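Local coordinates for protein VP2 (PDB 7L0Y) that forms the T=1 icosahedral capsid of human bocavirus 1, self-assembling as 60 copies into a shell about 26 nm across, at residues M154-Y159 with I390-P395; G478-G483 with T488-V493; G482-Y487 with D494-Y499. All coordinates share one frame; numbering follows the deposited sequence.

Contact 1 joins two loops 231 residues apart in sequence, one running into strand 161-169 and the other into strand 397-399. Contacts 2 and 3 follow it along the chain, both within the long loop region after strand 446-462; they share Gly482 and Gly483, and their centres lie about 8 Å apart. From the centre of contact 1 it is about 16 Å to that of contact 2 and about 20 Å to that of contact 3. Tyr491 and Tyr499 bridge the gap, packing against Arg392 and Asp156 respectively. All three contacts touch a second subunit, so the loops folded here also form part of the capsid's inter-subunit surface.

Contact 1: M154-Y159 with I390-P395; sequences MPDLPY and ITRENP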
# COMPACT_ATOMS: atom_id res chain seq x y z
N MET A 154 -102.84 8.75 -2.65
CA MET A 154 -102.40 9.48 -1.48
C MET A 154 -103.19 10.77 -1.32
O MET A 154 -103.56 11.40 -2.32
CB MET A 154 -100.90 9.75 -1.63
CG MET A 154 -100.20 10.54 -0.58
SD MET A 154 -98.46 10.28 -0.89
CE MET A 154 -97.67 11.49 0.13
N PRO A 155 -103.48 11.20 -0.09
CA PRO A 155 -104.31 12.39 0.09
C PRO A 155 -103.55 13.63 -0.33
O PRO A 155 -102.32 13.70 -0.21
CB PRO A 155 -104.60 12.40 1.59
CG PRO A 155 -104.25 11.05 2.06
CD PRO A 155 -103.09 10.66 1.21
N ASP A 156 -104.29 14.62 -0.82
CA ASP A 156 -103.68 15.83 -1.34
C ASP A 156 -103.09 16.66 -0.20
O ASP A 156 -101.93 17.07 -0.25
CB ASP A 156 -104.74 16.61 -2.11
CG ASP A 156 -104.18 17.78 -2.86
OD1 ASP A 156 -102.95 17.95 -2.88
OD2 ASP A 156 -104.98 18.56 -3.42
N LEU A 157 -103.89 16.92 0.83
CA LEU A 157 -103.39 17.64 1.99
C LEU A 157 -102.50 16.74 2.84
O LEU A 157 -102.84 15.58 3.09
CB LEU A 157 -104.54 18.15 2.83
CG LEU A 157 -105.38 19.23 2.16
CD1 LEU A 157 -106.59 19.53 2.99
CD2 LEU A 157 -104.54 20.47 1.98
N PRO A 158 -101.36 17.24 3.30
CA PRO A 158 -100.42 16.38 4.02
C PRO A 158 -100.93 15.91 5.36
O PRO A 158 -100.45 14.90 5.88
CB PRO A 158 -99.19 17.29 4.18
CG PRO A 158 -99.31 18.27 3.09
CD PRO A 158 -100.77 18.55 3.00
N TYR A 159 -101.91 16.61 5.94
CA TYR A 159 -102.36 16.28 7.28
C TYR A 159 -103.59 15.39 7.27
O TYR A 159 -104.10 15.06 8.34
CB TYR A 159 -102.63 17.55 8.06
CG TYR A 159 -103.69 18.44 7.47
CD1 TYR A 159 -105.01 18.30 7.84
CD2 TYR A 159 -103.36 19.41 6.54
CE1 TYR A 159 -105.97 19.10 7.31
CE2 TYR A 159 -104.32 20.22 6.00
CZ TYR A 159 -105.63 20.06 6.39
OH TYR A 159 -106.59 20.87 5.86
N ILE A 390 -101.84 17.84 -19.07
CA ILE A 390 -102.10 17.20 -17.79
C ILE A 390 -102.14 18.25 -16.70
O ILE A 390 -101.36 19.21 -16.69
CB ILE A 390 -101.07 16.09 -17.49
CG1 ILE A 390 -99.64 16.61 -17.54
CG2 ILE A 390 -101.28 14.93 -18.42
CD1 ILE A 390 -99.01 16.82 -16.21
N THR A 391 -103.10 18.10 -15.80
CA THR A 391 -103.22 18.95 -14.64
C THR A 391 -102.57 18.28 -13.44
O THR A 391 -102.03 17.17 -13.52
CB THR A 391 -104.69 19.25 -14.34
OG1 THR A 391 -105.39 18.03 -14.09
CG2 THR A 391 -105.33 19.95 -15.50
N ARG A 392 -102.63 18.97 -12.31
CA ARG A 392 -102.11 18.42 -11.07
C ARG A 392 -102.95 17.24 -10.59
O ARG A 392 -102.49 16.43 -9.78
CB ARG A 392 -102.06 19.56 -10.06
CG ARG A 392 -101.57 19.21 -8.71
CD ARG A 392 -101.54 20.44 -7.85
NE ARG A 392 -101.31 20.09 -6.46
CZ ARG A 392 -102.29 19.85 -5.60
NH1 ARG A 392 -103.55 19.96 -5.99
NH2 ARG A 392 -102.02 19.53 -4.36
N GLU A 393 -104.16 17.12 -11.11
CA GLU A 393 -105.05 16.04 -10.69
C GLU A 393 -105.02 14.84 -11.62
O GLU A 393 -105.81 13.92 -11.45
CB GLU A 393 -106.47 16.58 -10.56
CG GLU A 393 -106.62 17.51 -9.38
CD GLU A 393 -106.09 18.90 -9.67
OE1 GLU A 393 -105.63 19.12 -10.81
OE2 GLU A 393 -106.09 19.75 -8.75
N ASN A 394 -104.13 14.83 -12.61
CA ASN A 394 -104.03 13.71 -13.51
C ASN A 394 -103.15 12.61 -12.92
O ASN A 394 -102.26 12.88 -12.10
CB ASN A 394 -103.47 14.16 -14.85
CG ASN A 394 -104.44 15.03 -15.61
OD1 ASN A 394 -104.15 16.17 -15.90
ND2 ASN A 394 -105.56 14.47 -15.98
N PRO A 395 -103.38 11.37 -13.31
CA PRO A 395 -102.41 10.30 -13.03
C PRO A 395 -101.11 10.55 -13.77
O PRO A 395 -101.08 11.11 -14.86
CB PRO A 395 -103.11 9.05 -13.56
CG PRO A 395 -104.54 9.39 -13.52
CD PRO A 395 -104.65 10.83 -13.83
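The carboxylate of Asp156 meets the guanidinium of Arg392 at its edge. Asp156 OD2 lies in the guanidinium plane and Asp156 OD1 near it, but the two flat groups are twisted by 42°, so the pairing is not coplanar. Arg392 NH1 donates to Asp156 OD2 over 3.3 Å, reaching its syn side from 27° outside the carboxylate plane. Arg392 NH2 pairs with Asp156 OD1 in the same salt bridge, although the modelled separation is improbably short and its exact length doubtful. Arg392 gets this far by stretching: its chain is extended from CG to NE and leaves the backbone with CG opposite the backbone N (chi1 179°). It meets the Asp156 side chain at about a right angle, bridging backbones that stay 9.5 Å apart between Asp156 CA and Glu393 CA. A type I turn from Thr391 to Asn394 presents the arginine, closed by a backbone bond from Asn394 N to Thr391 O of 3.3 Å. Within that turn Glu393 OE2 makes a long salt bridge of 3.8 Å to Arg392 NH1, so that NH1 is shared by two acids, Asp156 and Glu393, in a three-residue salt-bridge network. Arg392 NE is held by Phe83 O, and Trp468 of a neighbouring subunit packs on both Asp156 and Arg392. The contact thus ties the loop before strand 161-169 to the loop before strand 397-399, with Ser80 of helix 79-82 against Asp156 and with Pro85 and Trp88 of helix 85-94 against Arg392.

Contact 2: G478-G483 with T488-V493; sequences GMSLGG and TPTYHV
Met479 CG sits beside its backbone N, opposite the carbonyl carbon (chi1 -56°), and a second bend at chi2 (-58°) curls the thioether round the side chain of Thr490. Thr490 takes a similar first torsion, which turns OG1 toward the other segment. That oxygen accepts Ser480 N at 3.1 Å in a nearly straight bond, 166° at the hydrogen, and Met479 CB passes it at 3.4 Å. The Met479 side chain crosses those of Thr490 and Tyr491 at about right angles. Its methyl ends in the plane of the Tyr491 ring, Met479 CE lying 3.8 Å from Tyr491 CE2, while the sulfur makes an oblique Met-aromatic contact with the ring from beside it. One face of the same ring is occupied by Thr490 CG2, so methyl groups meet it both at a face and at an edge. Between the two segments the chain doubles back, and a single antiparallel bridge closes the resulting loop: Gly482 and Thr488 form a hydrogen-bonded pair. Gly482 N donates to Thr488 O, and Thr488 N returns a bond of 3.0 Å to Gly482 O in the carbonyl plane. Next to the pair come two CA-H...O contacts, Leu481 CA to Thr488 O at 3.3 Å and Pro489 CA to Ser480 O at 3.4 Å. Directly after the bridge a type I turn from Pro489 to His492 brings Thr490 and Tyr491 against Met479 and Ser480. Gln507 holds the polar ends, its backbone O hydrogen-bonded to Tyr491 OH and its side-chain NE2 to Ser480 OG, while Pro470 of a neighbouring subunit packs on Met479 and Tyr491.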
# COMPACT_ATOMS: atom_id res chain seq x y z
N GLY A 478 -107.32 33.49 -11.26
CA GLY A 478 -108.29 32.63 -11.91
C GLY A 478 -109.01 31.71 -10.95
O GLY A 478 -109.88 30.93 -11.36
N MET A 479 -108.67 31.77 -9.67
CA MET A 479 -109.34 30.97 -8.65
C MET A 479 -110.72 31.53 -8.34
O MET A 479 -111.08 32.64 -8.75
CB MET A 479 -108.48 30.88 -7.40
CG MET A 479 -107.10 30.34 -7.71
SD MET A 479 -107.17 28.71 -8.47
CE MET A 479 -105.47 28.50 -8.97
N SER A 480 -111.53 30.73 -7.66
CA SER A 480 -112.89 31.11 -7.31
C SER A 480 -113.12 30.95 -5.81
O SER A 480 -112.32 30.34 -5.10
CB SER A 480 -113.92 30.27 -8.08
OG SER A 480 -113.84 28.91 -7.73
N LEU A 481 -114.22 31.54 -5.34
CA LEU A 481 -114.60 31.43 -3.94
C LEU A 481 -115.51 30.23 -3.72
O LEU A 481 -116.31 29.87 -4.59
CB LEU A 481 -115.32 32.70 -3.45
CG LEU A 481 -114.63 34.07 -3.42
CD1 LEU A 481 -114.33 34.54 -4.81
CD2 LEU A 481 -115.53 35.08 -2.79
N GLY A 482 -115.38 29.60 -2.55
CA GLY A 482 -116.16 28.42 -2.23
C GLY A 482 -116.28 28.24 -0.74
O GLY A 482 -115.91 29.11 0.05
N GLY A 483 -116.83 27.09 -0.36
CA GLY A 483 -117.09 26.81 1.03
C GLY A 483 -118.40 27.40 1.50
O GLY A 483 -119.18 27.96 0.73
N THR A 488 -114.25 31.45 0.84
CA THR A 488 -112.94 30.81 0.87
C THR A 488 -112.43 30.53 -0.53
O THR A 488 -113.15 29.93 -1.34
CB THR A 488 -113.01 29.50 1.67
OG1 THR A 488 -113.50 29.78 2.98
CG2 THR A 488 -111.64 28.90 1.78
N PRO A 489 -111.20 30.93 -0.85
CA PRO A 489 -110.65 30.67 -2.18
C PRO A 489 -110.32 29.20 -2.40
O PRO A 489 -110.47 28.36 -1.52
CB PRO A 489 -109.39 31.53 -2.22
CG PRO A 489 -109.00 31.66 -0.80
CD PRO A 489 -110.28 31.71 -0.02
N THR A 490 -109.82 28.91 -3.60
CA THR A 490 -109.84 27.55 -4.12
C THR A 490 -109.05 26.58 -3.26
O THR A 490 -109.58 25.58 -2.80
CB THR A 490 -109.33 27.51 -5.55
OG1 THR A 490 -110.25 28.20 -6.40
CG2 THR A 490 -109.21 26.08 -6.02
N TYR A 491 -107.76 26.81 -3.06
CA TYR A 491 -106.95 25.83 -2.37
C TYR A 491 -106.84 26.09 -0.88
O TYR A 491 -105.94 25.56 -0.22
CB TYR A 491 -105.58 25.71 -3.03
CG TYR A 491 -105.70 25.14 -4.42
CD1 TYR A 491 -105.86 23.78 -4.60
CD2 TYR A 491 -105.66 25.95 -5.53
CE1 TYR A 491 -105.96 23.25 -5.85
CE2 TYR A 491 -105.77 25.42 -6.78
CZ TYR A 491 -105.92 24.07 -6.94
OH TYR A 491 -106.03 23.53 -8.20
N HIS A 492 -107.67 26.97 -0.35
CA HIS A 492 -107.70 27.28 1.06
C HIS A 492 -108.64 26.30 1.75
O HIS A 492 -109.22 25.41 1.13
CB HIS A 492 -108.13 28.73 1.22
CG HIS A 492 -107.72 29.36 2.51
ND1 HIS A 492 -106.40 29.61 2.82
CD2 HIS A 492 -108.44 29.81 3.56
CE1 HIS A 492 -106.32 30.17 4.01
NE2 HIS A 492 -107.55 30.30 4.48
N VAL A 493 -108.82 26.46 3.04
CA VAL A 493 -109.71 25.58 3.79
C VAL A 493 -110.93 26.33 4.29
O VAL A 493 -110.89 27.52 4.61
CB VAL A 493 -108.98 24.89 4.97
CG1 VAL A 493 -107.99 23.89 4.44
CG2 VAL A 493 -108.28 25.91 5.82

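Contact 3: G482-Y487 with D494-Y499; sequences GGESNY and DPTGAY
Glu484 and Pro495 bury the most surface here, with Asp494 next. The Glu484 side chain runs past Pro495 in the opposite direction: CG starts between the backbone N and the carbonyl carbon (chi1 62°), and the rest of the chain extends to lay the carboxylate alongside the neighbouring turn. Glu484 OE2 lies near Pro495 CB and near Thr496 CG2, 3.3 Å from the latter. Pro495 is flanked by a second residue, Tyr487, whose phenol end comes from the opposite direction; Tyr487 CE1 approaches Pro495 CG at 3.6 Å, obliquely to the ring. Asp494 supplies the polar link. Its OD1 accepts Glu484 N at 3.3 Å from above the carboxylate plane, and its OD2 takes the hydroxyl of Thr496 OG1 at 2.6 Å, again out of plane; these two bonds, one to each oxygen, should limit the rotation of the group. The second of them spans the first part of a type I turn from Asp494 to Gly497, closed by Gly497 N to Asp494 O at 2.8 Å. Gly483, with a positive phi of 83°, passes Asp494 OD1, the Gly483 CA 3.8 Å away. Pro495 also packs on Thr488 and on Thr51 of a neighbouring subunit, and Tyr487 on Glu55 of that subunit. Glu484 OE2 stands 4.1 Å from Asp494 OD1, and two charged acids that close would repel each other. At the pH of 2.6 used for this structure one or both are probably protonated, which would lessen any repulsion across that gap.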
# COMPACT_ATOMS: atom_id res chain seq x y z
N GLY A 482 -115.38 29.60 -2.55
CA GLY A 482 -116.16 28.42 -2.23
C GLY A 482 -116.28 28.24 -0.74
O GLY A 482 -115.91 29.11 0.05
N GLY A 483 -116.83 27.09 -0.36
CA GLY A 483 -117.09 26.81 1.03
C GLY A 483 -118.40 27.40 1.50
O GLY A 483 -119.18 27.96 0.73
N GLU A 484 -118.65 27.26 2.80
CA GLU A 484 -119.83 27.88 3.38
C GLU A 484 -119.67 29.39 3.38
O GLU A 484 -118.60 29.91 3.67
CB GLU A 484 -120.08 27.37 4.80
CG GLU A 484 -118.99 27.66 5.81
CD GLU A 484 -119.36 27.17 7.20
OE1 GLU A 484 -120.57 26.94 7.45
OE2 GLU A 484 -118.46 27.01 8.05
N SER A 485 -120.74 30.08 3.00
CA SER A 485 -120.78 31.52 2.77
C SER A 485 -119.93 31.93 1.57
O SER A 485 -119.94 33.11 1.20
CB SER A 485 -120.36 32.33 4.00
OG SER A 485 -120.34 33.72 3.73
N ASN A 486 -119.18 31.00 0.97
CA ASN A 486 -118.48 31.23 -0.29
C ASN A 486 -117.47 32.37 -0.19
O ASN A 486 -117.31 33.15 -1.12
CB ASN A 486 -119.46 31.48 -1.43
CG ASN A 486 -120.20 30.23 -1.84
OD1 ASN A 486 -119.66 29.38 -2.53
ND2 ASN A 486 -121.45 30.12 -1.40
N TYR A 487 -116.83 32.50 0.96
CA TYR A 487 -115.71 33.42 1.09
C TYR A 487 -114.33 32.76 1.04
O TYR A 487 -113.33 33.45 1.21
CB TYR A 487 -115.84 34.29 2.34
CG TYR A 487 -116.09 33.62 3.66
CD1 TYR A 487 -115.08 32.96 4.34
CD2 TYR A 487 -117.31 33.77 4.30
CE1 TYR A 487 -115.30 32.39 5.58
CE2 TYR A 487 -117.54 33.21 5.54
CZ TYR A 487 -116.53 32.53 6.18
OH TYR A 487 -116.76 31.97 7.41
N ASP A 494 -112.03 25.60 4.36
CA ASP A 494 -113.33 26.06 4.83
C ASP A 494 -113.27 26.38 6.32
O ASP A 494 -112.41 25.89 7.04
CB ASP A 494 -114.34 24.95 4.57
CG ASP A 494 -115.77 25.38 4.71
OD1 ASP A 494 -116.06 26.58 4.70
OD2 ASP A 494 -116.63 24.49 4.84
N PRO A 495 -114.18 27.23 6.80
CA PRO A 495 -114.39 27.31 8.26
C PRO A 495 -114.65 25.99 8.95
O PRO A 495 -114.33 25.85 10.13
CB PRO A 495 -115.60 28.25 8.36
CG PRO A 495 -115.50 29.11 7.16
CD PRO A 495 -114.56 28.51 6.17
N THR A 496 -115.21 25.01 8.26
CA THR A 496 -115.39 23.69 8.84
C THR A 496 -114.15 22.82 8.67
O THR A 496 -114.16 21.66 9.08
CB THR A 496 -116.59 22.98 8.22
OG1 THR A 496 -116.39 22.85 6.80
CG2 THR A 496 -117.86 23.76 8.48
N GLY A 497 -113.09 23.36 8.09
CA GLY A 497 -111.91 22.60 7.78
C GLY A 497 -111.97 21.88 6.46
O GLY A 497 -111.06 21.09 6.16
N ALA A 498 -113.00 22.11 5.66
CA ALA A 498 -113.11 21.46 4.37
C ALA A 498 -112.16 22.13 3.38
O ALA A 498 -112.02 23.35 3.36
CB ALA A 498 -114.54 21.51 3.85
N TYR A 499 -111.51 21.32 2.57
CA TYR A 499 -110.57 21.84 1.60
C TYR A 499 -111.29 22.13 0.30
O TYR A 499 -111.85 21.23 -0.33
CB TYR A 499 -109.44 20.85 1.41
CG TYR A 499 -108.35 21.26 0.47
CD1 TYR A 499 -107.53 22.32 0.78
CD2 TYR A 499 -108.08 20.51 -0.65
CE1 TYR A 499 -106.51 22.67 -0.05
CE2 TYR A 499 -107.06 20.85 -1.48
CZ TYR A 499 -106.27 21.94 -1.18
OH TYR A 499 -105.24 22.27 -2.02